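Local coordinates for protein copper induced nitroreductase D (Lactococcus lactis, PDB 2WQF) that binds flavin mononucleotide and probably acts as an FMN-dependent nitroreductase, a copper-induced enzyme involved in defence against oxidative stress, at residues A[24-29]-A[139-144]; A[18-23]-A[94-99]. All coordinates share one frame; numbering follows the deposited sequence.

Interactions 1 and 2 are neighbours in one nitroreductase-family chain, with centres about 11 Å apart; interaction 1 is buried, interaction 2 only partly. The loop at 18-23 runs directly into the helix that carries 24-29, so one continuous piece of chain serves both. It meets the helix end at 139-144 in interaction 1 and the start of a sheet strand at 94-99 in interaction 2. The two contacts touch where Val26 CG2 lies 4.0 Å from Val20 CG1, and where Leu141 CD1 lies 3.9 Å from Ile99 CD1. Neither contact reaches the flavin. The Leu141 side chain is about 12 Å from a bound FMN and about 7 Å from the side chain of Arg10, which binds FMN.

Interaction 1: residues A[24-29]-A[139-144]; sequences EKVIET and TALAEL
This is a buried, mainly apolar contact between the first turns of helix 23-35 and the C-terminal end of helix 121-143, with Leu144 just beyond it. Thr29 and Leu144 reach toward each other tip to tip, with OG1 of Thr29 3.8 Å from CD1 of Leu144. The same leucine methyl also rests 4.0 Å from Val26 CA, close against the helix backbone. The other methyl of Leu144, CD2, meets the aliphatic part of Lys25 near CD. With chi1 at -58°, OG1 of Thr29 sits beside the backbone N, which leaves CG2 anti to that N and 3.6 Å from Ala140 CB. Val26 and Leu141 cross at about a right angle, with CG1 of Val26 3.7 Å from CD2 of Leu141. The hydroxyl of Thr29 is satisfied within its own helix, giving its proton to Lys25 O at 2.8 Å. That carbonyl also accepts from Thr29 N, and the two donors approach from opposite faces of its plane. Phe3 of the second subunit packs on Ala140. Farther along helix 23-35, Ala33 meets Ala140 and Ile30 meets Leu141. Val26 and Leu141 both pack on Phe179 of strand 171-182, so the two helices share one patch of the sheet.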
# COMPACT_ATOMS: atom_id res chain seq x y z
N GLU A 24 -18.00 16.89 -6.13
CA GLU A 24 -18.51 16.27 -4.90
C GLU A 24 -18.36 14.76 -4.95
O GLU A 24 -17.96 14.15 -3.97
CB GLU A 24 -19.99 16.61 -4.70
CG GLU A 24 -21.00 15.57 -5.33
CD GLU A 24 -21.97 14.92 -4.31
OE1 GLU A 24 -22.00 15.35 -3.14
OE2 GLU A 24 -22.71 13.97 -4.67
N LYS A 25 -18.62 14.16 -6.11
CA LYS A 25 -18.48 12.71 -6.26
C LYS A 25 -17.03 12.31 -6.14
O LYS A 25 -16.71 11.25 -5.61
CB LYS A 25 -19.04 12.24 -7.61
CG LYS A 25 -18.98 10.73 -7.92
CD LYS A 25 -19.31 10.50 -9.41
CE LYS A 25 -20.47 11.39 -9.87
NZ LYS A 25 -20.72 11.38 -11.32
N VAL A 26 -16.15 13.12 -6.68
CA VAL A 26 -14.73 12.86 -6.54
C VAL A 26 -14.31 12.84 -5.06
O VAL A 26 -13.64 11.91 -4.62
CB VAL A 26 -13.90 13.89 -7.33
CG1 VAL A 26 -12.42 13.66 -7.05
CG2 VAL A 26 -14.20 13.75 -8.81
N ILE A 27 -14.73 13.84 -4.31
CA ILE A 27 -14.39 13.95 -2.89
C ILE A 27 -14.95 12.74 -2.13
O ILE A 27 -14.26 12.16 -1.30
CB ILE A 27 -14.96 15.24 -2.25
CG1 ILE A 27 -14.35 16.49 -2.90
CG2 ILE A 27 -14.73 15.23 -0.75
CD1 ILE A 27 -12.94 16.50 -2.89
N GLU A 28 -16.20 12.37 -2.43
CA GLU A 28 -16.84 11.22 -1.80
C GLU A 28 -16.05 9.95 -2.05
O GLU A 28 -15.86 9.11 -1.15
CB GLU A 28 -18.26 11.05 -2.33
CG GLU A 28 -19.23 12.10 -1.84
CD GLU A 28 -20.60 11.98 -2.48
OE1 GLU A 28 -20.86 11.00 -3.22
OE2 GLU A 28 -21.43 12.88 -2.25
N THR A 29 -15.58 9.79 -3.29
CA THR A 29 -14.85 8.60 -3.66
C THR A 29 -13.49 8.53 -2.99
O THR A 29 -13.04 7.46 -2.58
CB THR A 29 -14.70 8.53 -5.18
OG1 THR A 29 -16.01 8.54 -5.76
CG2 THR A 29 -14.07 7.25 -5.59
N THR A 139 -6.53 4.46 -7.70
CA THR A 139 -7.32 3.55 -8.49
C THR A 139 -8.79 3.95 -8.52
O THR A 139 -9.45 3.85 -9.56
CB THR A 139 -7.16 2.09 -7.98
OG1 THR A 139 -5.77 1.75 -7.95
CG2 THR A 139 -7.90 1.13 -8.88
N ALA A 140 -9.31 4.42 -7.38
CA ALA A 140 -10.70 4.87 -7.34
C ALA A 140 -10.92 6.06 -8.31
O ALA A 140 -11.95 6.15 -9.00
CB ALA A 140 -11.11 5.23 -5.90
N LEU A 141 -9.96 6.97 -8.34
CA LEU A 141 -10.02 8.11 -9.26
C LEU A 141 -9.99 7.63 -10.72
O LEU A 141 -10.73 8.13 -11.57
CB LEU A 141 -8.87 9.07 -8.98
CG LEU A 141 -8.92 9.86 -7.68
CD1 LEU A 141 -7.62 10.62 -7.47
CD2 LEU A 141 -10.09 10.81 -7.67
N ALA A 142 -9.16 6.63 -11.01
CA ALA A 142 -9.08 6.10 -12.37
C ALA A 142 -10.43 5.52 -12.77
O ALA A 142 -10.83 5.61 -13.93
CB ALA A 142 -7.97 5.07 -12.49
N GLU A 143 -11.15 4.92 -11.82
CA GLU A 143 -12.46 4.36 -12.13
C GLU A 143 -13.48 5.45 -12.48
O GLU A 143 -14.43 5.19 -13.22
CB GLU A 143 -12.95 3.45 -11.00
CG GLU A 143 -12.17 2.15 -10.93
CD GLU A 143 -12.49 1.19 -12.08
OE1 GLU A 143 -13.54 0.47 -12.01
OE2 GLU A 143 -11.70 1.17 -13.05
N LEU A 144 -13.29 6.66 -11.96
CA LEU A 144 -14.12 7.80 -12.35
C LEU A 144 -13.71 8.39 -13.70
O LEU A 144 -14.34 9.33 -14.19
CB LEU A 144 -14.05 8.91 -11.29
CG LEU A 144 -14.56 8.56 -9.90
CD1 LEU A 144 -14.35 9.75 -9.00
CD2 LEU A 144 -16.00 8.17 -9.98

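Interaction 2: residues A[18-23]-A[94-99]; sequences RNVQDE and AAFGTI
Val20 lies over one face of the Phe96 ring, its CB 3.9 Å from the centroid and 14° off the ring normal, a CH-pi contact. With CG1 anti to the backbone N (chi1 173°), CG2 is the branch set against the ring, 3.6 Å from Phe96 CG. Glu23 approaches at the ring edge, its CD near the ring plane and 3.6 Å from Phe96 CZ. The carboxylate stands almost upright to the ring, the planes 86° apart. Arg18 extends past the ring to the preceding backbone. Its NE donates to Ala95 O at 3.0 Å, from above the carbonyl plane, and makes a weak hydrogen bond to Ala94 O at 3.3 Å. Farther out, NH2 forms a salt bridge with Asp57 and a hydrogen bond to Lys93 O. With an alanine in place of Phe96 the ring is gone, and Val20 would probably be left over a gap and the Glu23 carboxylate without the edge it packs against. Asp22 is the N-cap of helix 23-35, with OD1 accepting from Lys25 N. Phe96 packs on Phe179, and together with Gly97 it faces that residue in a classic beta bulge, where strand 97-104 enters the central antiparallel sheet of this nitroreductase fold.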
# COMPACT_ATOMS: atom_id res chain seq x y z
N ARG A 18 -8.59 20.14 -16.09
CA ARG A 18 -9.61 20.47 -15.11
C ARG A 18 -11.03 20.18 -15.58
O ARG A 18 -12.00 20.69 -15.02
CB ARG A 18 -9.46 21.94 -14.73
CG ARG A 18 -8.09 22.20 -14.16
CD ARG A 18 -7.94 23.58 -13.57
NE ARG A 18 -6.63 23.73 -12.94
CZ ARG A 18 -6.18 24.87 -12.43
NH1 ARG A 18 -6.93 25.96 -12.48
NH2 ARG A 18 -4.98 24.91 -11.87
N ASN A 19 -11.14 19.29 -16.56
CA ASN A 19 -12.44 18.89 -17.11
C ASN A 19 -13.08 17.82 -16.23
O ASN A 19 -13.21 16.66 -16.62
CB ASN A 19 -12.24 18.41 -18.56
CG ASN A 19 -13.53 18.01 -19.24
OD1 ASN A 19 -14.63 18.51 -18.92
ND2 ASN A 19 -13.39 17.11 -20.21
N VAL A 20 -13.45 18.25 -15.03
CA VAL A 20 -13.97 17.36 -13.98
C VAL A 20 -15.42 17.73 -13.74
O VAL A 20 -15.74 18.86 -13.40
CB VAL A 20 -13.14 17.48 -12.67
CG1 VAL A 20 -13.78 16.68 -11.52
CG2 VAL A 20 -11.70 17.04 -12.91
N GLN A 21 -16.30 16.76 -13.96
CA GLN A 21 -17.73 17.02 -14.01
C GLN A 21 -18.41 17.14 -12.66
O GLN A 21 -19.32 17.96 -12.49
CB GLN A 21 -18.43 15.94 -14.85
CG GLN A 21 -17.97 15.96 -16.30
CD GLN A 21 -18.70 14.93 -17.13
OE1 GLN A 21 -19.91 14.87 -17.12
NE2 GLN A 21 -17.95 14.15 -17.89
N ASP A 22 -17.98 16.35 -11.69
CA ASP A 22 -18.70 16.24 -10.43
C ASP A 22 -17.69 16.16 -9.29
O ASP A 22 -17.28 15.08 -8.84
CB ASP A 22 -19.62 15.02 -10.49
CG ASP A 22 -20.56 14.92 -9.29
OD1 ASP A 22 -20.34 15.62 -8.28
OD2 ASP A 22 -21.51 14.10 -9.35
N GLU A 23 -17.26 17.32 -8.83
CA GLU A 23 -16.25 17.40 -7.78
C GLU A 23 -16.72 16.75 -6.46
O GLU A 23 -15.93 16.13 -5.74
CB GLU A 23 -15.76 18.85 -7.55
CG GLU A 23 -16.47 19.97 -8.31
CD GLU A 23 -15.70 21.32 -8.31
OE1 GLU A 23 -15.69 22.00 -9.36
OE2 GLU A 23 -15.13 21.72 -7.27
N ALA A 94 -1.57 22.65 -13.57
CA ALA A 94 -2.66 22.57 -14.54
C ALA A 94 -3.72 21.53 -14.19
O ALA A 94 -4.84 21.57 -14.73
CB ALA A 94 -2.09 22.31 -15.92
N ALA A 95 -3.39 20.59 -13.30
CA ALA A 95 -4.33 19.56 -12.87
C ALA A 95 -5.49 20.18 -12.07
O ALA A 95 -5.43 21.33 -11.65
CB ALA A 95 -3.60 18.52 -12.02
N PHE A 96 -6.53 19.39 -11.84
CA PHE A 96 -7.69 19.86 -11.07
C PHE A 96 -7.38 20.02 -9.59
O PHE A 96 -7.88 20.93 -8.93
CB PHE A 96 -8.86 18.88 -11.23
CG PHE A 96 -10.13 19.33 -10.58
CD1 PHE A 96 -10.94 20.26 -11.19
CD2 PHE A 96 -10.54 18.77 -9.38
CE1 PHE A 96 -12.12 20.67 -10.62
CE2 PHE A 96 -11.71 19.19 -8.80
CZ PHE A 96 -12.50 20.13 -9.43
N GLY A 97 -6.56 19.13 -9.05
CA GLY A 97 -6.28 19.17 -7.63
C GLY A 97 -5.09 18.34 -7.23
O GLY A 97 -4.49 17.63 -8.05
N THR A 98 -4.79 18.39 -5.93
CA THR A 98 -3.69 17.62 -5.33
C THR A 98 -4.20 17.06 -4.00
O THR A 98 -4.76 17.79 -3.17
CB THR A 98 -2.40 18.45 -5.10
OG1 THR A 98 -1.98 19.03 -6.34
CG2 THR A 98 -1.27 17.59 -4.61
N ILE A 99 -4.00 15.77 -3.79
CA ILE A 99 -4.31 15.13 -2.53
C ILE A 99 -3.01 14.86 -1.79
O ILE A 99 -2.18 14.08 -2.25
CB ILE A 99 -5.07 13.82 -2.74
CG1 ILE A 99 -6.32 14.04 -3.60
CG2 ILE A 99 -5.39 13.13 -1.40
CD1 ILE A 99 -6.81 12.77 -4.31